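O-methyltransferase family 2 (Planctopirus limnophila, PDB 5I2H) probably transfers a methyl group from S-adenosyl-L-methionine to a hydroxyl of a small molecule, and binds the flavone apigenin. Local coordinates at residues V37-V42 / A117-L122; F43-E48 / Q57-L62; K286-L291 / G295-H300; G337-A342 / H357-E362. All coordinates share one frame; numbering follows the deposited sequence.

Contact 1 (V37-V42 / A117-L122). With EDO (1,2-ethanediol), chain D.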
loop_
_atom_site.group_PDB
_atom_site.type_symbol
_atom_site.label_atom_id
_atom_site.label_comp_id
_atom_site.label_asym_id
_atom_site.label_seq_id
_atom_site.Cartn_x
_atom_site.Cartn_y
_atom_site.Cartn_z
ATOM N N VAL A 37 2.438 -14.522 6.673
ATOM C CA VAL A 37 2.144 -14.850 8.069
ATOM C C VAL A 37 1.181 -16.022 8.161
ATOM O O VAL A 37 1.431 -17.008 8.882
ATOM C CB VAL A 37 1.563 -13.616 8.795
ATOM C CG1 VAL A 37 0.990 -14.000 10.190
ATOM C CG2 VAL A 37 2.587 -12.521 8.901
ATOM N N ALA A 38 0.040 -15.923 7.462
ATOM C CA ALA A 38 -1.081 -16.808 7.770
ATOM C C ALA A 38 -1.143 -18.061 6.912
ATOM O O ALA A 38 -1.764 -19.045 7.334
ATOM C CB ALA A 38 -2.405 -16.054 7.642
ATOM N N HIS A 39 -0.545 -18.061 5.726
ATOM C CA HIS A 39 -0.612 -19.229 4.847
ATOM C C HIS A 39 0.703 -19.971 4.706
ATOM O O HIS A 39 0.708 -21.212 4.681
ATOM C CB HIS A 39 -1.085 -18.817 3.448
ATOM C CG HIS A 39 -2.500 -18.342 3.411
ATOM N ND1 HIS A 39 -3.556 -19.190 3.172
ATOM C CD2 HIS A 39 -3.041 -17.117 3.621
ATOM C CE1 HIS A 39 -4.687 -18.503 3.203
ATOM N NE2 HIS A 39 -4.401 -17.244 3.487
ATOM N N LEU A 40 1.812 -19.255 4.560
ATOM C CA LEU A 40 3.073 -19.883 4.190
ATOM C C LEU A 40 4.006 -20.090 5.370
ATOM O O LEU A 40 5.009 -20.775 5.224
ATOM C CB LEU A 40 3.782 -19.047 3.098
ATOM C CG LEU A 40 2.940 -18.923 1.808
ATOM C CD1 LEU A 40 3.524 -17.919 0.832
ATOM C CD2 LEU A 40 2.716 -20.285 1.115
ATOM N N HIS A 41 3.711 -19.515 6.530
ATOM C CA HIS A 41 4.514 -19.723 7.737
ATOM C C HIS A 41 5.965 -19.259 7.569
ATOM O O HIS A 41 6.863 -19.792 8.235
ATOM C CB HIS A 41 4.533 -21.191 8.207
ATOM C CG HIS A 41 3.286 -21.983 7.932
ATOM N ND1 HIS A 41 2.173 -21.936 8.745
ATOM C CD2 HIS A 41 3.011 -22.907 6.974
ATOM C CE1 HIS A 41 1.255 -22.771 8.284
ATOM N NE2 HIS A 41 1.737 -23.370 7.208
ATOM N N VAL A 42 6.206 -18.250 6.710
ATOM C CA VAL A 42 7.575 -17.832 6.374
ATOM C C VAL A 42 8.378 -17.485 7.625
ATOM O O VAL A 42 9.546 -17.872 7.763
ATOM C CB VAL A 42 7.541 -16.642 5.402
ATOM C CG1 VAL A 42 8.941 -16.144 5.122
ATOM C CG2 VAL A 42 6.884 -17.069 4.130
ATOM N N ALA A 117 -9.998 -11.824 -0.707
ATOM C CA ALA A 117 -9.858 -12.336 -2.068
ATOM C C ALA A 117 -8.462 -12.047 -2.620
ATOM O O ALA A 117 -7.857 -12.902 -3.282
ATOM C CB ALA A 117 -10.939 -11.732 -2.970
ATOM N N GLY A 118 -7.925 -10.859 -2.333
ATOM C CA GLY A 118 -6.585 -10.532 -2.794
ATOM C C GLY A 118 -5.512 -11.434 -2.201
ATOM O O GLY A 118 -4.616 -11.899 -2.912
ATOM N N THR A 119 -5.575 -11.683 -0.893
ATOM C CA THR A 119 -4.581 -12.555 -0.285
ATOM C C THR A 119 -4.688 -13.965 -0.848
ATOM O O THR A 119 -3.679 -14.569 -1.221
ATOM C CB THR A 119 -4.753 -12.578 1.232
ATOM O OG1 THR A 119 -4.545 -11.250 1.717
ATOM C CG2 THR A 119 -3.721 -13.512 1.854
ATOM N N LEU A 120 -5.914 -14.514 -0.896
ATOM C CA LEU A 120 -6.091 -15.862 -1.431
ATOM C C LEU A 120 -5.593 -15.973 -2.870
ATOM O O LEU A 120 -4.993 -16.991 -3.241
ATOM C CB LEU A 120 -7.565 -16.270 -1.354
ATOM C CG LEU A 120 -8.078 -16.378 0.082
ATOM C CD1 LEU A 120 -9.574 -16.672 0.072
ATOM C CD2 LEU A 120 -7.280 -17.497 0.799
ATOM N N ALA A 121 -5.846 -14.945 -3.699
ATOM C CA ALA A 121 -5.366 -14.967 -5.079
ATOM C C ALA A 121 -3.849 -15.018 -5.119
ATOM O O ALA A 121 -3.257 -15.761 -5.917
ATOM C CB ALA A 121 -5.879 -13.743 -5.841
ATOM N N LEU A 122 -3.192 -14.218 -4.273
ATOM C CA LEU A 122 -1.739 -14.209 -4.306
ATOM C C LEU A 122 -1.188 -15.535 -3.817
ATOM O O LEU A 122 -0.216 -16.045 -4.390
ATOM C CB LEU A 122 -1.191 -13.038 -3.490
ATOM C CG LEU A 122 0.340 -13.003 -3.366
ATOM C CD1 LEU A 122 0.983 -12.756 -4.710
ATOM C CD2 LEU A 122 0.813 -11.940 -2.348
HETATM C C1 EDO D . -12.299 -9.112 -0.652
HETATM O O1 EDO D . -12.143 -10.294 0.132
HETATM C C2 EDO D . -12.008 -7.849 0.135
HETATM O O2 EDO D . -10.580 -7.694 0.193
#
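Van der Waals packing of one histidine ring, His39, against two side chains of a neighbouring helix, Thr119 and Leu120, makes up this small, partly buried contact between the end of helix 26-39 and the first turn of helix 117-128. The backbones stay well apart, His39 CA and Leu120 CA being separated by 9.0 Å, and the imidazole bridges the gap. With CG beside the backbone N and anti to the carbonyl carbon (chi1 -67°), the ring is carried out toward helix 117-128. Its outer atoms do the touching: CE1 of His39 lies 3.7 Å from CD2 of Leu120, while CD2 of His39 is 4.1 Å from CG2 of Thr119. The leucine side chain runs at about a right angle to that of the histidine, and its CD2 branch approaches NE2 of His39 too, at 3.9 Å. Helix 26-39 lies in the helical dimerisation region of the O-methyltransferase family, and the contact packs its end on helix 117-128. Polar atoms at the interface find their partners elsewhere. His39 NE2 is hydrogen-bonded to Ala114 O, a bond that probably limits how far the ring can turn. Thr119 OG1 bonds to Ala113 O and to Ser116 OG, and its methyl CG2 is the branch that meets the imidazole. Ala117 N donates a nearly straight bond (168°) of 2.8 Å to O1 of an ethanediol molecule, most likely a crystallisation additive, and Ala117 packs on Ala117 of the second subunit.

Contact 2 (F43-E48 / Q57-L62)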
loop_
_atom_site.group_PDB
_atom_site.type_symbol
_atom_site.label_atom_id
_atom_site.label_comp_id
_atom_site.label_asym_id
_atom_site.label_seq_id
_atom_site.Cartn_x
_atom_site.Cartn_y
_atom_site.Cartn_z
ATOM N N PHE A 43 7.791 -16.690 8.521
ATOM C CA PHE A 43 8.555 -16.146 9.646
ATOM C C PHE A 43 8.800 -17.204 10.704
ATOM O O PHE A 43 9.903 -17.291 11.253
ATOM C CB PHE A 43 7.822 -14.938 10.214
ATOM C CG PHE A 43 7.529 -13.906 9.159
ATOM C CD1 PHE A 43 8.569 -13.172 8.600
ATOM C CD2 PHE A 43 6.244 -13.753 8.660
ATOM C CE1 PHE A 43 8.321 -12.241 7.579
ATOM C CE2 PHE A 43 5.989 -12.842 7.631
ATOM C CZ PHE A 43 7.032 -12.077 7.103
ATOM N N ASP A 44 7.808 -18.052 10.951
ATOM C CA ASP A 44 8.030 -19.126 11.902
ATOM C C ASP A 44 9.089 -20.094 11.385
ATOM O O ASP A 44 9.886 -20.629 12.176
ATOM C CB ASP A 44 6.706 -19.831 12.192
ATOM C CG ASP A 44 5.702 -18.936 12.922
ATOM O OD1 ASP A 44 6.105 -18.170 13.813
ATOM O OD2 ASP A 44 4.501 -18.982 12.584
ATOM N N ILE A 45 9.135 -20.315 10.067
ATOM C CA ILE A 45 10.145 -21.212 9.515
ATOM C C ILE A 45 11.537 -20.601 9.649
ATOM O O ILE A 45 12.467 -21.230 10.169
ATOM C CB ILE A 45 9.810 -21.555 8.057
ATOM C CG1 ILE A 45 8.584 -22.469 8.024
ATOM C CG2 ILE A 45 11.023 -22.179 7.364
ATOM C CD1 ILE A 45 8.025 -22.700 6.637
ATOM N N LEU A 46 11.701 -19.351 9.213
ATOM C CA LEU A 46 13.040 -18.781 9.210
ATOM C C LEU A 46 13.525 -18.440 10.614
ATOM O O LEU A 46 14.744 -18.364 10.842
ATOM C CB LEU A 46 13.072 -17.559 8.291
ATOM C CG LEU A 46 13.168 -17.908 6.796
ATOM C CD1 LEU A 46 12.888 -16.666 5.982
ATOM C CD2 LEU A 46 14.542 -18.440 6.426
ATOM N N ASN A 47 12.602 -18.277 11.565
ATOM C CA ASN A 47 13.000 -18.059 12.951
ATOM C C ASN A 47 13.845 -19.200 13.492
ATOM O O ASN A 47 14.699 -18.985 14.362
ATOM C CB ASN A 47 11.779 -17.898 13.832
ATOM C CG ASN A 47 12.154 -17.666 15.263
ATOM O OD1 ASN A 47 11.773 -18.444 16.154
ATOM N ND2 ASN A 47 12.971 -16.635 15.502
ATOM N N GLU A 48 13.601 -20.419 13.016
ATOM C CA GLU A 48 14.392 -21.558 13.453
ATOM C C GLU A 48 15.856 -21.387 13.116
ATOM O O GLU A 48 16.728 -21.760 13.909
ATOM C CB GLU A 48 13.896 -22.830 12.788
ATOM C CG GLU A 48 12.464 -23.126 12.999
ATOM C CD GLU A 48 12.169 -24.583 12.670
ATOM O OE1 GLU A 48 13.083 -25.416 12.875
ATOM O OE2 GLU A 48 11.049 -24.877 12.193
ATOM N N GLN A 57 13.025 -22.371 -0.833
ATOM C CA GLN A 57 12.167 -22.892 -1.898
ATOM C C GLN A 57 11.609 -24.244 -1.517
ATOM O O GLN A 57 10.400 -24.487 -1.597
ATOM C CB GLN A 57 12.937 -23.065 -3.201
ATOM C CG GLN A 57 13.338 -21.855 -3.932
ATOM C CD GLN A 57 14.071 -22.215 -5.218
ATOM O OE1 GLN A 57 13.648 -23.110 -5.960
ATOM N NE2 GLN A 57 15.185 -21.534 -5.471
ATOM N N ARG A 58 12.504 -25.153 -1.123
ATOM C CA ARG A 58 12.087 -26.501 -0.767
ATOM C C ARG A 58 11.148 -26.493 0.435
ATOM O O ARG A 58 10.100 -27.146 0.416
ATOM C CB ARG A 58 13.317 -27.383 -0.514
ATOM N N ARG A 59 11.488 -25.734 1.481
ATOM C CA ARG A 59 10.678 -25.768 2.700
ATOM C C ARG A 59 9.314 -25.106 2.500
ATOM O O ARG A 59 8.338 -25.475 3.164
ATOM C CB ARG A 59 11.437 -25.097 3.845
ATOM C CG ARG A 59 10.774 -25.228 5.202
ATOM C CD ARG A 59 11.009 -26.608 5.835
ATOM N NE ARG A 59 12.412 -26.794 6.204
ATOM C CZ ARG A 59 12.945 -26.418 7.367
ATOM N NH1 ARG A 59 12.186 -25.847 8.298
ATOM N NH2 ARG A 59 14.241 -26.613 7.598
ATOM N N LEU A 60 9.224 -24.114 1.612
ATOM C CA LEU A 60 7.947 -23.499 1.300
ATOM C C LEU A 60 7.215 -24.215 0.178
ATOM O O LEU A 60 6.052 -23.886 -0.080
ATOM C CB LEU A 60 8.147 -22.030 0.905
ATOM C CG LEU A 60 8.724 -21.083 1.969
ATOM C CD1 LEU A 60 8.845 -19.655 1.442
ATOM C CD2 LEU A 60 7.849 -21.113 3.227
ATOM N N VAL A 61 7.878 -25.159 -0.496
ATOM C CA VAL A 61 7.397 -25.872 -1.681
ATOM C C VAL A 61 6.897 -24.867 -2.724
ATOM O O VAL A 61 5.730 -24.880 -3.140
ATOM C CB VAL A 61 6.373 -26.982 -1.313
ATOM C CG1 VAL A 61 6.967 -27.874 -0.261
ATOM C CG2 VAL A 61 5.029 -26.492 -0.781
ATOM N N LEU A 62 7.811 -24.017 -3.189
ATOM C CA LEU A 62 7.513 -22.975 -4.162
ATOM C C LEU A 62 8.530 -23.023 -5.293
ATOM O O LEU A 62 9.663 -23.487 -5.120
ATOM C CB LEU A 62 7.523 -21.561 -3.521
ATOM C CG LEU A 62 6.483 -21.183 -2.462
ATOM C CD1 LEU A 62 6.761 -19.761 -1.923
ATOM C CD2 LEU A 62 5.067 -21.268 -3.024
HETATM O O HOH W 1 14.906 -24.925 9.958
#
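Ile45 and Arg59 bury the most surface here, one on helix 42-48 and the other near the end of helix 53-60, with their CA atoms 8.2 Å apart. The two side chains lie alongside one another, running in opposite senses. The closest approach is between CG2 of Ile45 and CG of Arg59, at 3.7 Å, so it is the aliphatic base of the arginine that packs on the isoleucine. Arg59 starts with CG anti to the backbone N (chi1 -173°) and then bends at both chi2 and chi3, a course that brings its guanidinium back toward helix 42-48, beside Ile45, where NH1 of Arg59 comes within 4.0 Å of CG2 of Ile45. The other branch of Ile45 reaches deeper: CD1 of Ile45 meets CD2 of Leu60 at 3.8 Å. The polar contacts that follow describe one of two deposited Arg59 conformers and are therefore tentative. Glu48, one turn on from Ile45, sets its OE2 at the edge of the guanidinium, 4.2 Å from Arg59 NH1. That is beyond a salt bridge, and the carboxylate and guanidinium planes are turned 56° apart, although the opposite charges probably still attract. A water accepts a bond of 3.0 Å from Arg59 NH2 and gives a weak one to Glu48 OE1, a weak bridge between the charged ends. Just beyond, helix 53-60 closes in a Schellman motif with Val61 at positive phi. The arrangement is that of two short consecutive helices packed in a dimerisation domain of helix-turn-helix type.

Contact 3 (K286-L291 / G295-H300)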
loop_
_atom_site.group_PDB
_atom_site.type_symbol
_atom_site.label_atom_id
_atom_site.label_comp_id
_atom_site.label_asym_id
_atom_site.label_seq_id
_atom_site.Cartn_x
_atom_site.Cartn_y
_atom_site.Cartn_z
ATOM N N LYS A 286 17.157 -13.631 -29.938
ATOM C CA LYS A 286 16.506 -13.499 -31.243
ATOM C C LYS A 286 16.596 -12.059 -31.742
ATOM O O LYS A 286 16.939 -11.804 -32.915
ATOM C CB LYS A 286 15.039 -13.967 -31.161
ATOM C CG LYS A 286 14.240 -13.834 -32.468
ATOM C CD LYS A 286 12.850 -14.606 -32.377
ATOM C CE LYS A 286 12.082 -14.577 -33.698
ATOM N NZ LYS A 286 11.668 -13.175 -34.037
ATOM N N ALA A 287 16.290 -11.102 -30.872
ATOM C CA ALA A 287 16.424 -9.698 -31.263
ATOM C C ALA A 287 17.852 -9.378 -31.703
ATOM O O ALA A 287 18.057 -8.717 -32.729
ATOM C CB ALA A 287 15.994 -8.788 -30.112
ATOM N N THR A 288 18.849 -9.831 -30.931
ATOM C CA THR A 288 20.256 -9.545 -31.241
ATOM C C THR A 288 20.669 -10.147 -32.578
ATOM O O THR A 288 21.476 -9.553 -33.313
ATOM C CB THR A 288 21.152 -10.108 -30.144
ATOM O OG1 THR A 288 20.861 -9.460 -28.915
ATOM C CG2 THR A 288 22.648 -9.860 -30.468
ATOM N N SER A 289 20.097 -11.307 -32.929
ATOM C CA SER A 289 20.599 -12.078 -34.063
ATOM C C SER A 289 20.503 -11.292 -35.369
ATOM O O SER A 289 21.355 -11.445 -36.252
ATOM C CB SER A 289 19.837 -13.401 -34.166
ATOM O OG SER A 289 18.503 -13.181 -34.583
ATOM N N GLY A 290 19.517 -10.418 -35.497
ATOM C CA GLY A 290 19.343 -9.677 -36.722
ATOM C C GLY A 290 19.936 -8.286 -36.747
ATOM O O GLY A 290 19.822 -7.603 -37.770
ATOM N N LEU A 291 20.524 -7.822 -35.647
ATOM C CA LEU A 291 21.069 -6.469 -35.623
ATOM C C LEU A 291 22.288 -6.354 -36.535
ATOM O O LEU A 291 23.133 -7.260 -36.577
ATOM C CB LEU A 291 21.466 -6.082 -34.204
ATOM C CG LEU A 291 20.314 -5.770 -33.257
ATOM C CD1 LEU A 291 20.885 -5.543 -31.850
ATOM C CD2 LEU A 291 19.551 -4.531 -33.803
ATOM N N GLY A 295 24.194 -1.852 -34.466
ATOM C CA GLY A 295 22.829 -1.869 -33.982
ATOM C C GLY A 295 22.781 -1.876 -32.462
ATOM O O GLY A 295 23.742 -2.229 -31.778
ATOM N N ARG A 296 21.646 -1.465 -31.917
ATOM C CA ARG A 296 21.456 -1.414 -30.471
ATOM C C ARG A 296 20.251 -2.222 -30.038
ATOM O O ARG A 296 19.212 -2.214 -30.700
ATOM C CB ARG A 296 21.296 0.033 -29.978
ATOM C CG ARG A 296 22.544 0.868 -30.339
ATOM C CD ARG A 296 22.406 2.314 -29.873
ATOM N NE ARG A 296 21.281 3.030 -30.509
ATOM C CZ ARG A 296 20.983 4.302 -30.266
ATOM N NH1 ARG A 296 21.718 4.987 -29.394
ATOM N NH2 ARG A 296 19.960 4.886 -30.890
ATOM N N LEU A 297 20.389 -2.883 -28.895
ATOM C CA LEU A 297 19.256 -3.409 -28.172
ATOM C C LEU A 297 18.954 -2.433 -27.043
ATOM O O LEU A 297 19.820 -2.149 -26.199
ATOM C CB LEU A 297 19.530 -4.824 -27.651
ATOM C CG LEU A 297 18.382 -5.443 -26.859
ATOM C CD1 LEU A 297 17.219 -5.723 -27.807
ATOM C CD2 LEU A 297 18.877 -6.712 -26.164
ATOM N N LEU A 298 17.745 -1.906 -27.049
ATOM C CA LEU A 298 17.256 -0.962 -26.041
ATOM C C LEU A 298 16.293 -1.713 -25.139
ATOM O O LEU A 298 15.191 -2.085 -25.568
ATOM C CB LEU A 298 16.554 0.223 -26.699
ATOM C CG LEU A 298 17.361 0.929 -27.802
ATOM C CD1 LEU A 298 16.457 1.954 -28.523
ATOM C CD2 LEU A 298 18.699 1.520 -27.370
ATOM N N ILE A 299 16.691 -1.938 -23.890
ATOM C CA ILE A 299 15.794 -2.555 -22.912
ATOM C C ILE A 299 15.302 -1.437 -22.011
ATOM O O ILE A 299 16.116 -0.719 -21.415
ATOM C CB ILE A 299 16.507 -3.657 -22.103
ATOM C CG1 ILE A 299 16.840 -4.846 -23.016
ATOM C CG2 ILE A 299 15.649 -4.107 -20.931
ATOM C CD1 ILE A 299 17.800 -5.843 -22.357
ATOM N N HIS A 300 13.979 -1.266 -21.922
ATOM C CA HIS A 300 13.397 -0.217 -21.089
ATOM C C HIS A 300 12.530 -0.898 -20.045
ATOM O O HIS A 300 11.539 -1.537 -20.389
ATOM C CB HIS A 300 12.593 0.772 -21.936
ATOM C CG HIS A 300 12.024 1.921 -21.162
ATOM N ND1 HIS A 300 10.685 2.245 -21.216
ATOM C CD2 HIS A 300 12.599 2.825 -20.320
ATOM C CE1 HIS A 300 10.456 3.298 -20.441
ATOM N NE2 HIS A 300 11.596 3.668 -19.890
#
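Leu291 lays its CD1 methyl over the backbone of the strand that follows, 3.8 Å from C of Arg296, with Leu297 N 4.0 Å from the same methyl. Its second branch, CD2, lies 3.9 Å from Arg296 O, so both methyls bear on the one peptide group. This placement goes with a chi1 of -74°, which keeps the leucine CG next to its own amide N. Gly295 comes close as well, its CA 5.2 Å from CA of Leu291. Further along, Leu297 points at the helix and stretches CG away from its backbone N (chi1 179°), bringing CD1 of Leu297 to 4.0 Å from CB of Ala287. These residues join the end of helix 277-289 to strand 296-301, the second half of a beta-alpha-beta unit that begins with strand 265-269, within the Rossmann-like methyltransferase domain. The end of the helix packs against this strand of the central sheet, and the contact is buried and largely apolar in its side chains. Arg296 faces the other way: its guanidinium forms a salt bridge to Asp265 and a hydrogen bond to Pro181 O. Thr288 borders Leu297 with its OG1, which is hydrogen-bonded back to Val284 O in the preceding turn. Lys363 NZ bonds to both Thr288 O and Leu291 O where the helix ends and the chain turns toward the strand.

Contact 4 (G337-A342 / H357-E362)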
loop_
_atom_site.group_PDB
_atom_site.type_symbol
_atom_site.label_atom_id
_atom_site.label_comp_id
_atom_site.label_asym_id
_atom_site.label_seq_id
_atom_site.Cartn_x
_atom_site.Cartn_y
_atom_site.Cartn_z
ATOM N N GLY A 337 23.370 -10.145 -17.661
ATOM C CA GLY A 337 23.629 -11.549 -17.941
ATOM C C GLY A 337 23.091 -11.977 -19.293
ATOM O O GLY A 337 23.797 -12.611 -20.079
ATOM N N TRP A 338 21.852 -11.576 -19.611
ATOM C CA TRP A 338 21.270 -11.922 -20.904
ATOM C C TRP A 338 21.965 -11.184 -22.035
ATOM O O TRP A 338 22.169 -11.749 -23.117
ATOM C CB TRP A 338 19.770 -11.620 -20.913
ATOM C CG TRP A 338 19.030 -12.467 -19.941
ATOM C CD1 TRP A 338 19.249 -13.798 -19.685
ATOM C CD2 TRP A 338 17.999 -12.046 -19.041
ATOM N NE1 TRP A 338 18.398 -14.230 -18.720
ATOM C CE2 TRP A 338 17.630 -13.175 -18.287
ATOM C CE3 TRP A 338 17.330 -10.831 -18.820
ATOM C CZ2 TRP A 338 16.635 -13.130 -17.316
ATOM C CZ3 TRP A 338 16.364 -10.787 -17.849
ATOM C CH2 TRP A 338 16.014 -11.934 -17.104
ATOM N N ILE A 339 22.308 -9.916 -21.806
ATOM C CA ILE A 339 23.033 -9.120 -22.788
ATOM C C ILE A 339 24.358 -9.786 -23.124
ATOM O O ILE A 339 24.702 -9.974 -24.305
ATOM C CB ILE A 339 23.222 -7.688 -22.250
ATOM C CG1 ILE A 339 21.862 -6.965 -22.246
ATOM C CG2 ILE A 339 24.220 -6.917 -23.101
ATOM C CD1 ILE A 339 21.821 -5.761 -21.363
ATOM N N ALA A 340 25.111 -10.171 -22.082
ATOM C CA ALA A 340 26.415 -10.806 -22.278
ATOM C C ALA A 340 26.280 -12.180 -22.916
ATOM O O ALA A 340 27.163 -12.603 -23.677
ATOM C CB ALA A 340 27.156 -10.929 -20.940
ATOM N N GLY A 341 25.197 -12.900 -22.610
ATOM C CA GLY A 341 24.995 -14.189 -23.237
ATOM C C GLY A 341 24.660 -14.102 -24.706
ATOM O O GLY A 341 24.835 -15.082 -25.427
ATOM N N ALA A 342 24.177 -12.958 -25.165
ATOM C CA ALA A 342 23.900 -12.745 -26.576
ATOM C C ALA A 342 25.083 -12.096 -27.286
ATOM O O ALA A 342 24.987 -11.759 -28.471
ATOM C CB ALA A 342 22.622 -11.899 -26.734
ATOM N N HIS A 357 14.136 2.571 -16.640
ATOM C CA HIS A 357 15.549 2.704 -16.963
ATOM C C HIS A 357 15.752 2.232 -18.383
ATOM O O HIS A 357 15.199 1.208 -18.768
ATOM C CB HIS A 357 16.429 1.861 -16.040
ATOM C CG HIS A 357 16.515 2.421 -14.669
ATOM N ND1 HIS A 357 15.585 2.148 -13.687
ATOM C CD2 HIS A 357 17.379 3.320 -14.142
ATOM C CE1 HIS A 357 15.901 2.824 -12.594
ATOM N NE2 HIS A 357 16.981 3.545 -12.844
ATOM N N LEU A 358 16.547 2.972 -19.149
ATOM C CA LEU A 358 16.920 2.569 -20.500
ATOM C C LEU A 358 18.288 1.906 -20.400
ATOM O O LEU A 358 19.285 2.562 -20.053
ATOM C CB LEU A 358 16.946 3.773 -21.444
ATOM C CG LEU A 358 17.607 3.531 -22.805
ATOM C CD1 LEU A 358 16.950 2.375 -23.611
ATOM C CD2 LEU A 358 17.621 4.847 -23.614
ATOM N N ILE A 359 18.328 0.605 -20.661
ATOM C CA ILE A 359 19.572 -0.152 -20.693
ATOM C C ILE A 359 19.994 -0.257 -22.150
ATOM O O ILE A 359 19.299 -0.881 -22.957
ATOM C CB ILE A 359 19.384 -1.544 -20.069
ATOM C CG1 ILE A 359 18.823 -1.436 -18.655
ATOM C CG2 ILE A 359 20.689 -2.382 -20.117
ATOM C CD1 ILE A 359 18.363 -2.817 -18.173
ATOM N N LEU A 360 21.143 0.320 -22.483
ATOM C CA LEU A 360 21.643 0.382 -23.849
ATOM C C LEU A 360 22.767 -0.626 -24.042
ATOM O O LEU A 360 23.688 -0.684 -23.219
ATOM C CB LEU A 360 22.161 1.786 -24.166
ATOM C CG LEU A 360 21.138 2.873 -24.360
ATOM C CD1 LEU A 360 21.312 3.863 -23.262
ATOM C CD2 LEU A 360 21.396 3.515 -25.709
ATOM N N SER A 361 22.671 -1.423 -25.112
ATOM C CA SER A 361 23.710 -2.365 -25.499
ATOM C C SER A 361 23.894 -2.309 -27.010
ATOM O O SER A 361 22.994 -1.896 -27.750
ATOM C CB SER A 361 23.373 -3.789 -25.059
ATOM O OG SER A 361 23.077 -3.833 -23.677
ATOM N N GLU A 362 25.074 -2.737 -27.463
ATOM C CA GLU A 362 25.479 -2.544 -28.849
ATOM C C GLU A 362 25.918 -3.866 -29.471
ATOM O O GLU A 362 26.634 -4.652 -28.847
ATOM C CB GLU A 362 26.614 -1.506 -28.946
ATOM C CG GLU A 362 26.934 -1.086 -30.367
ATOM C CD GLU A 362 27.989 0.014 -30.452
ATOM O OE1 GLU A 362 27.904 1.007 -29.696
ATOM O OE2 GLU A 362 28.906 -0.113 -31.279
#
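The last turn of helix 332-341 lies over strand 357-362 with the CA atoms of Ile339 and Ser361 7.3 Å apart, and no backbone hydrogen bond joins the two segments. A single helix residue, Ile339, makes the contact. Its CG1 stands beside the backbone N (chi1 -71°) and its CG2 anti to it. In the Ser361 conformer described, one of two and so tentative, the hydroxyl lies between the two arms of the isoleucine: Ser361 OG is 3.3 Å from CD1 of Ile339 and equally 3.3 Å from CG2 of Ile339. CD1 of Ile339 goes on to touch CG2 of Ile359 at 3.8 Å, the side chains meeting at a slant. Ile359 and Ser361, two positions apart, both point from the strand to the helix, while Leu360 between them points away. Strand 357-362 runs antiparallel to both its neighbours in the seven-stranded sheet of the Rossmann-like methyltransferase fold, strands 296-301 and 345-351. Ile339 also packs on Ile299 of the former and on Leu344, and beside it Ala342 and Trp338 meet helix 277-289.

How the contacts relate
The four contacts fall into two groups on different parts of the chain. Contacts 1 and 2, with centres 14 Å apart, lie at partly buried places; they adjoin where helix 26-39 gives way to helix 42-48, with Leu40 O against CD2 of Leu60 and Ile45 nearby. Each mixes apolar packing with polar groups, a histidine in one and a charged, hydrated fringe in the other. Contacts 3 and 4 are buried helix-on-sheet packing, centres 8 Å apart, and share one sheet: their strands are antiparallel neighbours, probably bonded through Ile299 O to Ile359 N. Between the groups lie 34 to 40 Å, centre to centre.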